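Local coordinates for protein transglutaminase elicitor (Phytophthora sojae, PDB 3TW5) that probably cross-links proteins by joining glutamine side chains to primary amines, and is recognised by plants as a molecular pattern of the pathogen, at residues Ala65-Lys70 against Asn148-Gln153; Cys143-Asn148 against Ser356-Lys361; Asn201-His206 against Tyr306-Asp311. The protein carries 1 engineered substitution. One frame throughout, in Å; residues are numbered along the deposited sequence.

Starting from the N terminus, the end of helix 60-67 is the first segment to find a partner. Interaction 1 closes its loop about 80 residues later, at the hairpin of strands 145-147 and 150-152. Interaction 2 opens on the first hairpin strand, before interaction 1 is complete, so the two cross. They share Asn148, and their centres are 10 Å apart. Interaction 2 closes only at the C-terminal helix 352-364, where a disulfide joins Cys143 to Cys365. Interaction 3 falls within this long span. It sets helix 202-215 on strand 299-310 of the large antiparallel sheet, with its centre about 46 Å from that of interaction 2.

Interaction 1. Residues Ala65-Lys70 against Asn148-Gln153; sequences AKAFGK and NGVTFQ
Asn148 and Val150 meet Ala67 where the end of helix 60-67 packs on a beta hairpin. The hairpin joins strands 145-147 and 150-152. Asn148 and Gly149 form its two-residue turn, with the backbone angles of type I'. Both have positive phi.

The side chain of Asn148 points at the last turn of the helix. Asn148 CB lies 3.6 Å from Ala67 O, and Asn148 CG is at the same range. At the tip, Asn148 ND2 gives its N-H to Ala67 O at 2.8 Å. The bond is almost straight, at 178°. The oxygen lies in the plane of the amide, and the nitrogen lies in the carbonyl plane. A chi1 of -63° sets CG beside the backbone N and turns the amide to the helix. Ala67 is the last helical residue. Its carbonyl is probably made more negative by the helix end, which suits an amide donor. The chain leaves the helix at Phe68, and Gly69 follows with positive phi. Lys70 N bonds back to Ala65 O, a 6-to-1 bond closing the helix end.

The apolar half of the contact centres on Ala67 CB. Val150 CG1 touches it from the strand. Phe152 CE2 and CZ each lie 3.6 Å from Ala67 CB. The methyl sits at the edge of the phenyl ring, near its plane, and not over a face. Phe152 is buried and also touches Leu358 of the C-terminal helix. Phe68 packs against Leu358 too, and its ring meets that of Tyr64. One turn earlier in the helix, Lys63 NZ bonds to Thr151 O, a second polar tie to the hairpin. Between the two phenylalanines the approach is looser: Phe68 CE2 lies 4.3 Å from Phe152 CZ.

Interaction 2. Residues Cys143-Asn148 against Ser356-Lys361; sequences CPVKHN and SMLLKK
The imidazole of His147 has the methyl of Met357 over one face. Met357 CE lies 3.8 Å from the centroid of the His147 ring, 28° off the normal, a CH-pi contact. It is shifted toward the rim, near NE2 and CD2. The sulfur approaches obliquely. Met357 leaves the helix with CG anti to the backbone N, and bends at chi2 and chi3 carry CE over the ring. The Phe68 ring meets the imidazole on the same side. Lys361 NZ lies at the ring edge, 4.2 Å from His147 CD2. Lys361 NZ is 5.0 Å from His147 NE2, so the two do not bond.

Val145 makes the apolar part. Val145 CG1 is 3.9 Å from Leu358 CD2 and equally near Lys361 CB. Its CG2 rests on the helix backbone at Leu358 O and Lys361 C. Leu358 CD2 also touches His147 CB, 3.8 Å away.

The axes of strand 145-147 and helix 356-361 approach to 9.0 Å, with their directions 140° apart. Cys143 is joined to Cys365 by a disulfide and hydrogen-bonded to Ser362. This is strand-on-helix packing: alternate residues Val145 and His147 of a beta-hairpin strand lie on the C-terminal helix.

Interaction 3. Residues Asn201-His206 against Tyr306-Asp311; sequences NPAYFH and YLLELD
Helix 202-206 crosses strand 306-310 almost at a right angle, 89° between the short axes, which approach to 8.8 Å. By CA atoms, Pro202 lies nearest Tyr306 and Ala203 nearest Leu308. Asn201 is the N-cap of the helix: its OD1 accepts from Ala203 N at 2.9 Å, with the N-H in the carbonyl plane and on a lone pair.

Tyr306 carries most of the contact. Its chi1 of 46° places CG between the backbone N and carbonyl carbon, and the ring extends along the helix. At the root, Tyr306 CB meets Pro202 CB at 3.7 Å. Farther out, Tyr306 CE1 lies 4.1 Å from Phe205 CD2, at the edge of the Phe205 ring. At the tip, Tyr306 OH is hydrogen-bonded to His206 ND1 at 2.7 Å, each lying near the plane of the other's ring. Either could be the donor. The two rings meet rim to rim, with planes at 68°.

Two residues on, Leu308 meets the helix with both methyls. Leu308 CD1 lies over one face of the imidazole, 4.1 Å from the centroid of the His206 ring. Leu308 CD2 rests on the helix backbone, 3.8 Å from Ala203 CA. The touching residues are all buried.

Around the contact, Tyr306 OH has a second hydrogen bond, to Ser275 of strand 269-280, and His206 meets Phe238 of strand 232-246 edge-to-face. Pro202 and Ala203 reach Trp321 and Ile316 of strand 316-321. The start of helix 202-215 thus lies across several strands of the large antiparallel sheet, while Tyr204 packs on helix 5-15.

Interaction 1. Residues Ala65-Lys70 against Asn148-Gln153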
ATOM      1  N   ALA A  65      21.560  -9.246 -12.371  1.00 47.52           N
ATOM      2  CA  ALA A  65      22.432 -10.389 -12.612  1.00 47.78           C
ATOM      3  C   ALA A  65      23.750  -9.959 -13.261  1.00 48.03           C
ATOM      4  O   ALA A  65      24.827 -10.273 -12.751  1.00 48.05           O
ATOM      5  CB  ALA A  65      21.720 -11.432 -13.462  1.00 47.73           C
ATOM      6  N   LYS A  66      23.650  -9.220 -14.367  1.00 48.38           N
ATOM      7  CA  LYS A  66      24.818  -8.745 -15.113  1.00 48.79           C
ATOM      8  C   LYS A  66      25.795  -7.927 -14.267  1.00 48.89           C
ATOM      9  O   LYS A  66      27.008  -8.123 -14.351  1.00 48.98           O
ATOM     10  CB  LYS A  66      24.381  -7.924 -16.329  1.00 48.89           C
ATOM     11  CG  LYS A  66      23.854  -8.741 -17.499  1.00 49.36           C
ATOM     12  CD  LYS A  66      23.467  -7.829 -18.659  1.00 49.82           C
ATOM     13  CE  LYS A  66      23.106  -8.624 -19.903  1.00 50.31           C
ATOM     14  NZ  LYS A  66      22.751  -7.734 -21.049  1.00 50.58           N
ATOM     15  N   ALA A  67      25.259  -7.017 -13.456  1.00 49.05           N
ATOM     16  CA  ALA A  67      26.072  -6.108 -12.652  1.00 49.26           C
ATOM     17  C   ALA A  67      26.831  -6.808 -11.533  1.00 49.51           C
ATOM     18  O   ALA A  67      27.996  -6.492 -11.273  1.00 49.57           O
ATOM     19  CB  ALA A  67      25.208  -5.009 -12.073  1.00 49.19           C
ATOM     20  N   PHE A  68      26.166  -7.752 -10.872  1.00 49.68           N
ATOM     21  CA  PHE A  68      26.708  -8.385  -9.674  1.00 49.83           C
ATOM     22  C   PHE A  68      27.141  -9.836  -9.911  1.00 50.06           C
ATOM     23  O   PHE A  68      27.130 -10.660  -8.991  1.00 50.23           O
ATOM     24  CB  PHE A  68      25.709  -8.268  -8.517  1.00 49.71           C
ATOM     25  CG  PHE A  68      25.359  -6.848  -8.159  1.00 49.58           C
ATOM     26  CD1 PHE A  68      26.169  -6.112  -7.298  1.00 49.52           C
ATOM     27  CD2 PHE A  68      24.221  -6.244  -8.684  1.00 49.50           C
ATOM     28  CE1 PHE A  68      25.851  -4.797  -6.966  1.00 49.31           C
ATOM     29  CE2 PHE A  68      23.896  -4.929  -8.357  1.00 49.37           C
ATOM     30  CZ  PHE A  68      24.713  -4.206  -7.495  1.00 49.28           C
ATOM     31  N   GLY A  69      27.520 -10.129 -11.155  1.00 50.24           N
ATOM     32  CA  GLY A  69      28.124 -11.407 -11.534  1.00 50.34           C
ATOM     33  C   GLY A  69      27.308 -12.655 -11.253  1.00 50.35           C
ATOM     34  O   GLY A  69      27.796 -13.587 -10.611  1.00 50.54           O
ATOM     35  N   LYS A  70      26.068 -12.676 -11.732  1.00 50.29           N
ATOM     36  CA  LYS A  70      25.211 -13.855 -11.606  1.00 50.36           C
ATOM     37  C   LYS A  70      24.712 -14.292 -12.980  1.00 50.35           C
ATOM     38  O   LYS A  70      24.631 -13.480 -13.900  1.00 50.47           O
ATOM     39  CB  LYS A  70      24.037 -13.570 -10.665  1.00 50.32           C
ATOM     40  CG  LYS A  70      24.459 -13.252  -9.231  1.00 50.43           C
ATOM     41  CD  LYS A  70      23.384 -12.486  -8.476  1.00 50.42           C
ATOM     42  CE  LYS A  70      22.455 -13.412  -7.714  1.00 50.46           C
ATOM     43  NZ  LYS A  70      23.085 -13.928  -6.465  1.00 50.44           N
ATOM     44  N   ASN A 148      29.236  -1.536 -12.897  1.00 50.92           N
ATOM     45  CA  ASN A 148      29.848  -2.595 -13.716  1.00 50.86           C
ATOM     46  C   ASN A 148      29.293  -2.680 -15.145  1.00 50.67           C
ATOM     47  O   ASN A 148      28.938  -3.758 -15.631  1.00 50.62           O
ATOM     48  CB  ASN A 148      29.797  -3.956 -13.005  1.00 51.07           C
ATOM     49  CG  ASN A 148      30.601  -3.975 -11.709  1.00 51.52           C
ATOM     50  OD1 ASN A 148      31.554  -3.209 -11.535  1.00 51.76           O
ATOM     51  ND2 ASN A 148      30.215  -4.856 -10.790  1.00 51.95           N
ATOM     52  N   GLY A 149      29.212  -1.524 -15.802  1.00 50.41           N
ATOM     53  CA  GLY A 149      28.854  -1.448 -17.215  1.00 50.03           C
ATOM     54  C   GLY A 149      27.373  -1.499 -17.540  1.00 49.79           C
ATOM     55  O   GLY A 149      26.990  -1.355 -18.704  1.00 49.94           O
ATOM     56  N   VAL A 150      26.535  -1.710 -16.527  1.00 49.40           N
ATOM     57  CA  VAL A 150      25.083  -1.725 -16.738  1.00 48.92           C
ATOM     58  C   VAL A 150      24.392  -0.534 -16.059  1.00 48.51           C
ATOM     59  O   VAL A 150      24.657  -0.225 -14.891  1.00 48.42           O
ATOM     60  CB  VAL A 150      24.435  -3.102 -16.365  1.00 48.92           C
ATOM     61  CG1 VAL A 150      24.648  -3.438 -14.917  1.00 48.91           C
ATOM     62  CG2 VAL A 150      22.952  -3.123 -16.702  1.00 49.06           C
ATOM     63  N   THR A 151      23.530   0.139 -16.823  1.00 47.91           N
ATOM     64  CA  THR A 151      22.779   1.294 -16.339  1.00 47.26           C
ATOM     65  C   THR A 151      21.473   0.843 -15.696  1.00 46.80           C
ATOM     66  O   THR A 151      20.659   0.158 -16.326  1.00 46.65           O
ATOM     67  CB  THR A 151      22.489   2.306 -17.478  1.00 47.33           C
ATOM     68  OG1 THR A 151      23.723   2.729 -18.067  1.00 47.42           O
ATOM     69  CG2 THR A 151      21.744   3.533 -16.953  1.00 47.19           C
ATOM     70  N   PHE A 152      21.295   1.222 -14.433  1.00 46.15           N
ATOM     71  CA  PHE A 152      20.056   0.981 -13.710  1.00 45.53           C
ATOM     72  C   PHE A 152      19.200   2.237 -13.724  1.00 45.15           C
ATOM     73  O   PHE A 152      19.625   3.293 -13.249  1.00 45.05           O
ATOM     74  CB  PHE A 152      20.342   0.574 -12.264  1.00 45.57           C
ATOM     75  CG  PHE A 152      20.925  -0.800 -12.122  1.00 45.51           C
ATOM     76  CD1 PHE A 152      20.097  -1.911 -11.995  1.00 45.43           C
ATOM     77  CD2 PHE A 152      22.303  -0.987 -12.103  1.00 45.49           C
ATOM     78  CE1 PHE A 152      20.631  -3.187 -11.859  1.00 45.29           C
ATOM     79  CE2 PHE A 152      22.845  -2.257 -11.967  1.00 45.44           C
ATOM     80  CZ  PHE A 152      22.006  -3.359 -11.845  1.00 45.45           C
ATOM     81  N   GLN A 153      18.000   2.122 -14.280  1.00 44.54           N
ATOM     82  CA  GLN A 153      17.047   3.220 -14.270  1.00 44.08           C
ATOM     83  C   GLN A 153      16.389   3.311 -12.893  1.00 43.70           C
ATOM     84  O   GLN A 153      16.298   2.305 -12.190  1.00 43.65           O
ATOM     85  CB  GLN A 153      15.992   3.022 -15.363  1.00 44.16           C
ATOM     86  CG  GLN A 153      16.545   3.018 -16.794  1.00 44.22           C
ATOM     87  CD  GLN A 153      17.203   4.333 -17.195  1.00 44.22           C
ATOM     88  OE1 GLN A 153      18.264   4.343 -17.816  1.00 44.24           O
ATOM     89  NE2 GLN A 153      16.573   5.447 -16.841  1.00 44.14           N
TER

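Interaction 2. Residues Cys143-Asn148 against Ser356-Lys361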
ATOM      1  N   CYS A 143      17.753   9.587 -10.326  1.00 49.95           N
ATOM      2  CA  CYS A 143      18.382   9.530 -11.644  1.00 50.75           C
ATOM      3  C   CYS A 143      19.236   8.258 -11.822  1.00 50.62           C
ATOM      4  O   CYS A 143      19.620   7.638 -10.827  1.00 50.73           O
ATOM      5  CB  CYS A 143      19.186  10.816 -11.892  1.00 51.07           C
ATOM      6  SG  CYS A 143      20.635  11.010 -10.841  1.00 52.87           S
ATOM      7  N   PRO A 144      19.523   7.862 -13.086  1.00 50.62           N
ATOM      8  CA  PRO A 144      20.182   6.579 -13.388  1.00 50.57           C
ATOM      9  C   PRO A 144      21.536   6.360 -12.713  1.00 50.55           C
ATOM     10  O   PRO A 144      22.243   7.321 -12.405  1.00 50.48           O
ATOM     11  CB  PRO A 144      20.362   6.629 -14.910  1.00 50.56           C
ATOM     12  CG  PRO A 144      19.294   7.534 -15.384  1.00 50.49           C
ATOM     13  CD  PRO A 144      19.184   8.590 -14.324  1.00 50.57           C
ATOM     14  N   VAL A 145      21.875   5.089 -12.489  1.00 50.62           N
ATOM     15  CA  VAL A 145      23.144   4.691 -11.872  1.00 50.72           C
ATOM     16  C   VAL A 145      23.817   3.594 -12.697  1.00 50.78           C
ATOM     17  O   VAL A 145      23.206   2.562 -12.990  1.00 50.79           O
ATOM     18  CB  VAL A 145      22.947   4.175 -10.422  1.00 50.68           C
ATOM     19  CG1 VAL A 145      24.288   3.818  -9.784  1.00 50.71           C
ATOM     20  CG2 VAL A 145      22.228   5.204  -9.577  1.00 50.72           C
ATOM     21  N   LYS A 146      25.073   3.824 -13.070  1.00 50.84           N
ATOM     22  CA  LYS A 146      25.857   2.821 -13.787  1.00 50.90           C
ATOM     23  C   LYS A 146      26.750   2.067 -12.811  1.00 50.88           C
ATOM     24  O   LYS A 146      27.485   2.674 -12.026  1.00 50.87           O
ATOM     25  CB  LYS A 146      26.691   3.465 -14.900  1.00 50.88           C
ATOM     26  N   HIS A 147      26.666   0.739 -12.856  1.00 50.86           N
ATOM     27  CA  HIS A 147      27.482  -0.120 -12.008  1.00 50.88           C
ATOM     28  C   HIS A 147      27.919  -1.351 -12.791  1.00 50.92           C
ATOM     29  O   HIS A 147      27.081  -2.105 -13.288  1.00 50.92           O
ATOM     30  CB  HIS A 147      26.707  -0.528 -10.755  1.00 50.88           C
ATOM     31  CG  HIS A 147      27.551  -1.194  -9.715  1.00 51.01           C
ATOM     32  ND1 HIS A 147      27.770  -2.555  -9.695  1.00 51.11           N
ATOM     33  CD2 HIS A 147      28.233  -0.686  -8.662  1.00 51.09           C
ATOM     34  CE1 HIS A 147      28.550  -2.857  -8.671  1.00 51.27           C
ATOM     35  NE2 HIS A 147      28.845  -1.741  -8.029  1.00 51.17           N
ATOM     36  N   ASN A 148      29.236  -1.536 -12.897  1.00 50.92           N
ATOM     37  CA  ASN A 148      29.848  -2.595 -13.716  1.00 50.86           C
ATOM     38  C   ASN A 148      29.293  -2.680 -15.145  1.00 50.67           C
ATOM     39  O   ASN A 148      28.938  -3.758 -15.631  1.00 50.62           O
ATOM     40  CB  ASN A 148      29.797  -3.956 -13.005  1.00 51.07           C
ATOM     41  CG  ASN A 148      30.601  -3.975 -11.709  1.00 51.52           C
ATOM     42  OD1 ASN A 148      31.554  -3.209 -11.535  1.00 51.76           O
ATOM     43  ND2 ASN A 148      30.215  -4.856 -10.790  1.00 51.95           N
ATOM     44  N   SER A 356      20.655  -1.355  -1.690  1.00 44.05           N
ATOM     45  CA  SER A 356      20.837  -0.133  -0.899  1.00 44.51           C
ATOM     46  C   SER A 356      21.923   0.757  -1.496  1.00 44.73           C
ATOM     47  O   SER A 356      21.759   1.977  -1.586  1.00 44.88           O
ATOM     48  CB  SER A 356      21.193  -0.466   0.552  1.00 44.47           C
ATOM     49  OG  SER A 356      20.197  -1.272   1.155  1.00 44.88           O
ATOM     50  N   MET A 357      23.025   0.127  -1.900  1.00 45.07           N
ATOM     51  CA  MET A 357      24.166   0.811  -2.504  1.00 45.37           C
ATOM     52  C   MET A 357      23.743   1.604  -3.743  1.00 45.54           C
ATOM     53  O   MET A 357      24.138   2.762  -3.908  1.00 45.57           O
ATOM     54  CB  MET A 357      25.268  -0.209  -2.835  1.00 45.31           C
ATOM     55  CG  MET A 357      26.521   0.357  -3.503  1.00 45.40           C
ATOM     56  SD  MET A 357      26.437   0.390  -5.312  1.00 45.65           S
ATOM     57  CE  MET A 357      26.312  -1.359  -5.686  1.00 45.45           C
ATOM     58  N   LEU A 358      22.933   0.976  -4.593  1.00 45.82           N
ATOM     59  CA  LEU A 358      22.442   1.606  -5.819  1.00 46.10           C
ATOM     60  C   LEU A 358      21.400   2.687  -5.531  1.00 46.42           C
ATOM     61  O   LEU A 358      21.388   3.731  -6.186  1.00 46.43           O
ATOM     62  CB  LEU A 358      21.880   0.553  -6.781  1.00 45.92           C
ATOM     63  CG  LEU A 358      22.852  -0.438  -7.435  1.00 45.71           C
ATOM     64  CD1 LEU A 358      22.085  -1.514  -8.181  1.00 45.38           C
ATOM     65  CD2 LEU A 358      23.840   0.258  -8.367  1.00 45.33           C
ATOM     66  N   LEU A 359      20.539   2.428  -4.546  1.00 46.86           N
ATOM     67  CA  LEU A 359      19.525   3.389  -4.107  1.00 47.30           C
ATOM     68  C   LEU A 359      20.133   4.693  -3.588  1.00 47.70           C
ATOM     69  O   LEU A 359      19.613   5.775  -3.865  1.00 47.68           O
ATOM     70  CB  LEU A 359      18.631   2.773  -3.028  1.00 47.12           C
ATOM     71  CG  LEU A 359      17.551   1.777  -3.455  1.00 47.12           C
ATOM     72  CD1 LEU A 359      17.110   0.953  -2.260  1.00 47.02           C
ATOM     73  CD2 LEU A 359      16.358   2.475  -4.093  1.00 46.95           C
ATOM     74  N   LYS A 360      21.228   4.580  -2.837  1.00 48.31           N
ATOM     75  CA  LYS A 360      21.908   5.747  -2.277  1.00 48.98           C
ATOM     76  C   LYS A 360      22.501   6.629  -3.372  1.00 49.18           C
ATOM     77  O   LYS A 360      22.454   7.857  -3.280  1.00 49.39           O
ATOM     78  CB  LYS A 360      23.005   5.329  -1.292  1.00 49.07           C
ATOM     79  CG  LYS A 360      23.536   6.483  -0.450  1.00 49.59           C
ATOM     80  CD  LYS A 360      24.937   6.213   0.074  1.00 50.25           C
ATOM     81  CE  LYS A 360      25.506   7.455   0.753  1.00 50.56           C
ATOM     82  NZ  LYS A 360      26.870   7.222   1.298  1.00 50.78           N
ATOM     83  N   LYS A 361      23.054   5.995  -4.404  1.00 49.51           N
ATOM     84  CA  LYS A 361      23.631   6.712  -5.536  1.00 49.79           C
ATOM     85  C   LYS A 361      22.556   7.349  -6.409  1.00 49.94           C
ATOM     86  O   LYS A 361      22.759   8.427  -6.964  1.00 50.09           O
ATOM     87  CB  LYS A 361      24.504   5.779  -6.375  1.00 49.84           C
ATOM     88  CG  LYS A 361      25.804   5.381  -5.704  1.00 50.06           C
ATOM     89  CD  LYS A 361      26.608   4.447  -6.588  1.00 50.36           C
ATOM     90  CE  LYS A 361      27.935   4.097  -5.941  1.00 50.55           C
ATOM     91  NZ  LYS A 361      28.660   3.077  -6.738  1.00 51.02           N
TER

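Interaction 3. Residues Asn201-His206 against Tyr306-Asp311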
ATOM      1  N   ASN A 201     -13.658  -0.172  12.334  1.00 44.65           N
ATOM      2  CA  ASN A 201     -14.431   0.875  13.002  1.00 43.62           C
ATOM      3  C   ASN A 201     -14.027   2.268  12.512  1.00 42.93           C
ATOM      4  O   ASN A 201     -12.839   2.591  12.479  1.00 42.96           O
ATOM      5  CB  ASN A 201     -14.280   0.772  14.524  1.00 43.66           C
ATOM      6  CG  ASN A 201     -15.402   1.468  15.274  1.00 43.73           C
ATOM      7  OD1 ASN A 201     -15.641   2.659  15.095  1.00 43.92           O
ATOM      8  ND2 ASN A 201     -16.093   0.724  16.128  1.00 44.15           N
ATOM      9  N   PRO A 202     -15.016   3.092  12.109  1.00 42.13           N
ATOM     10  CA  PRO A 202     -14.718   4.437  11.615  1.00 41.47           C
ATOM     11  C   PRO A 202     -14.143   5.359  12.691  1.00 40.86           C
ATOM     12  O   PRO A 202     -13.419   6.302  12.366  1.00 40.72           O
ATOM     13  CB  PRO A 202     -16.076   4.946  11.124  1.00 41.53           C
ATOM     14  CG  PRO A 202     -17.078   4.109  11.814  1.00 41.76           C
ATOM     15  CD  PRO A 202     -16.450   2.775  12.005  1.00 42.02           C
ATOM     16  N   ALA A 203     -14.459   5.083  13.955  1.00 40.12           N
ATOM     17  CA  ALA A 203     -13.824   5.775  15.075  1.00 39.42           C
ATOM     18  C   ALA A 203     -12.325   5.526  15.024  1.00 38.99           C
ATOM     19  O   ALA A 203     -11.531   6.468  15.071  1.00 39.00           O
ATOM     20  CB  ALA A 203     -14.392   5.307  16.400  1.00 39.36           C
ATOM     21  N   TYR A 204     -11.946   4.255  14.904  1.00 38.28           N
ATOM     22  CA  TYR A 204     -10.541   3.900  14.794  1.00 37.57           C
ATOM     23  C   TYR A 204      -9.908   4.530  13.552  1.00 37.27           C
ATOM     24  O   TYR A 204      -8.817   5.093  13.629  1.00 37.22           O
ATOM     25  CB  TYR A 204     -10.316   2.379  14.826  1.00 37.44           C
ATOM     26  CG  TYR A 204      -8.869   2.041  14.585  1.00 37.15           C
ATOM     27  CD1 TYR A 204      -7.901   2.337  15.542  1.00 36.98           C
ATOM     28  CD2 TYR A 204      -8.456   1.485  13.379  1.00 37.11           C
ATOM     29  CE1 TYR A 204      -6.566   2.068  15.316  1.00 37.02           C
ATOM     30  CE2 TYR A 204      -7.117   1.208  13.141  1.00 37.16           C
ATOM     31  CZ  TYR A 204      -6.180   1.504  14.116  1.00 37.08           C
ATOM     32  OH  TYR A 204      -4.853   1.239  13.890  1.00 37.17           O
ATOM     33  N   PHE A 205     -10.601   4.447  12.419  1.00 36.83           N
ATOM     34  CA  PHE A 205     -10.108   5.032  11.174  1.00 36.59           C
ATOM     35  C   PHE A 205      -9.724   6.504  11.350  1.00 36.59           C
ATOM     36  O   PHE A 205      -8.604   6.899  11.014  1.00 36.50           O
ATOM     37  CB  PHE A 205     -11.133   4.864  10.043  1.00 36.49           C
ATOM     38  CG  PHE A 205     -10.757   5.574   8.768  1.00 36.28           C
ATOM     39  CD1 PHE A 205      -9.753   5.074   7.945  1.00 36.13           C
ATOM     40  CD2 PHE A 205     -11.407   6.743   8.392  1.00 36.02           C
ATOM     41  CE1 PHE A 205      -9.403   5.733   6.768  1.00 35.96           C
ATOM     42  CE2 PHE A 205     -11.061   7.406   7.218  1.00 35.78           C
ATOM     43  CZ  PHE A 205     -10.058   6.898   6.406  1.00 35.76           C
ATOM     44  N   HIS A 206     -10.650   7.300  11.888  1.00 36.47           N
ATOM     45  CA  HIS A 206     -10.423   8.732  12.100  1.00 36.26           C
ATOM     46  C   HIS A 206      -9.279   8.981  13.078  1.00 36.11           C
ATOM     47  O   HIS A 206      -8.357   9.732  12.767  1.00 36.18           O
ATOM     48  CB  HIS A 206     -11.706   9.430  12.577  1.00 36.30           C
ATOM     49  CG  HIS A 206     -11.637  10.928  12.532  1.00 36.21           C
ATOM     50  ND1 HIS A 206     -12.019  11.660  11.428  1.00 36.12           N
ATOM     51  CD2 HIS A 206     -11.233  11.831  13.458  1.00 36.00           C
ATOM     52  CE1 HIS A 206     -11.852  12.948  11.674  1.00 35.92           C
ATOM     53  NE2 HIS A 206     -11.376  13.079  12.899  1.00 35.87           N
ATOM     54  N   TYR A 306     -19.084   9.113   7.802  1.00 36.18           N
ATOM     55  CA  TYR A 306     -19.342   8.389   9.035  1.00 35.78           C
ATOM     56  C   TYR A 306     -19.837   9.281  10.164  1.00 36.00           C
ATOM     57  O   TYR A 306     -19.547  10.479  10.205  1.00 35.92           O
ATOM     58  CB  TYR A 306     -18.096   7.603   9.476  1.00 35.46           C
ATOM     59  CG  TYR A 306     -16.787   8.367   9.424  1.00 34.63           C
ATOM     60  CD1 TYR A 306     -16.006   8.377   8.268  1.00 34.12           C
ATOM     61  CD2 TYR A 306     -16.319   9.062  10.540  1.00 34.25           C
ATOM     62  CE1 TYR A 306     -14.799   9.072   8.218  1.00 33.66           C
ATOM     63  CE2 TYR A 306     -15.112   9.758  10.502  1.00 33.81           C
ATOM     64  CZ  TYR A 306     -14.359   9.758   9.339  1.00 33.72           C
ATOM     65  OH  TYR A 306     -13.168  10.443   9.301  1.00 33.28           O
ATOM     66  N   LEU A 307     -20.609   8.681  11.065  1.00 36.27           N
ATOM     67  CA  LEU A 307     -21.001   9.325  12.308  1.00 36.67           C
ATOM     68  C   LEU A 307     -20.004   8.928  13.380  1.00 36.89           C
ATOM     69  O   LEU A 307     -19.755   7.743  13.584  1.00 37.11           O
ATOM     70  CB  LEU A 307     -22.403   8.873  12.739  1.00 36.61           C
ATOM     71  CG  LEU A 307     -23.647   9.268  11.938  1.00 36.60           C
ATOM     72  CD1 LEU A 307     -24.849   8.473  12.432  1.00 36.38           C
ATOM     73  CD2 LEU A 307     -23.916  10.768  12.027  1.00 36.53           C
ATOM     74  N   LEU A 308     -19.425   9.914  14.053  1.00 37.32           N
ATOM     75  CA  LEU A 308     -18.581   9.643  15.211  1.00 37.80           C
ATOM     76  C   LEU A 308     -19.391   9.793  16.492  1.00 38.22           C
ATOM     77  O   LEU A 308     -20.184  10.730  16.628  1.00 38.48           O
ATOM     78  CB  LEU A 308     -17.363  10.570  15.236  1.00 37.64           C
ATOM     79  CG  LEU A 308     -16.256  10.348  14.201  1.00 37.60           C
ATOM     80  CD1 LEU A 308     -15.142  11.362  14.402  1.00 37.49           C
ATOM     81  CD2 LEU A 308     -15.703   8.932  14.267  1.00 37.48           C
ATOM     82  N   GLU A 309     -19.201   8.861  17.421  1.00 38.66           N
ATOM     83  CA  GLU A 309     -19.885   8.911  18.710  1.00 39.23           C
ATOM     84  C   GLU A 309     -19.014   9.595  19.755  1.00 39.65           C
ATOM     85  O   GLU A 309     -17.857   9.219  19.957  1.00 39.74           O
ATOM     86  CB  GLU A 309     -20.268   7.510  19.175  1.00 39.08           C
ATOM     87  CG  GLU A 309     -21.288   6.825  18.291  1.00 39.34           C
ATOM     88  CD  GLU A 309     -21.247   5.316  18.413  1.00 39.41           C
ATOM     89  OE1 GLU A 309     -20.568   4.808  19.326  1.00 39.45           O
ATOM     90  OE2 GLU A 309     -21.895   4.635  17.594  1.00 39.59           O
ATOM     91  N   LEU A 310     -19.585  10.605  20.407  1.00 40.27           N
ATOM     92  CA  LEU A 310     -18.887  11.389  21.422  1.00 40.74           C
ATOM     93  C   LEU A 310     -19.526  11.213  22.792  1.00 41.14           C
ATOM     94  O   LEU A 310     -20.743  11.064  22.901  1.00 41.31           O
ATOM     95  CB  LEU A 310     -18.898  12.870  21.036  1.00 40.58           C
ATOM     96  CG  LEU A 310     -17.761  13.468  20.198  1.00 40.64           C
ATOM     97  CD1 LEU A 310     -17.438  12.666  18.941  1.00 40.61           C
ATOM     98  CD2 LEU A 310     -18.100  14.907  19.831  1.00 40.58           C
ATOM     99  N   ASP A 311     -18.704  11.218  23.837  1.00 41.77           N
ATOM    100  CA  ASP A 311     -19.212  11.262  25.207  1.00 42.44           C
ATOM    101  C   ASP A 311     -19.324  12.723  25.663  1.00 42.75           C
ATOM    102  O   ASP A 311     -19.155  13.639  24.853  1.00 42.77           O
ATOM    103  CB  ASP A 311     -18.334  10.429  26.156  1.00 42.42           C
ATOM    104  CG  ASP A 311     -16.935  11.011  26.347  1.00 42.62           C
ATOM    105  OD1 ASP A 311     -16.587  12.020  25.692  1.00 42.68           O
ATOM    106  OD2 ASP A 311     -16.176  10.449  27.165  1.00 42.84           O
TER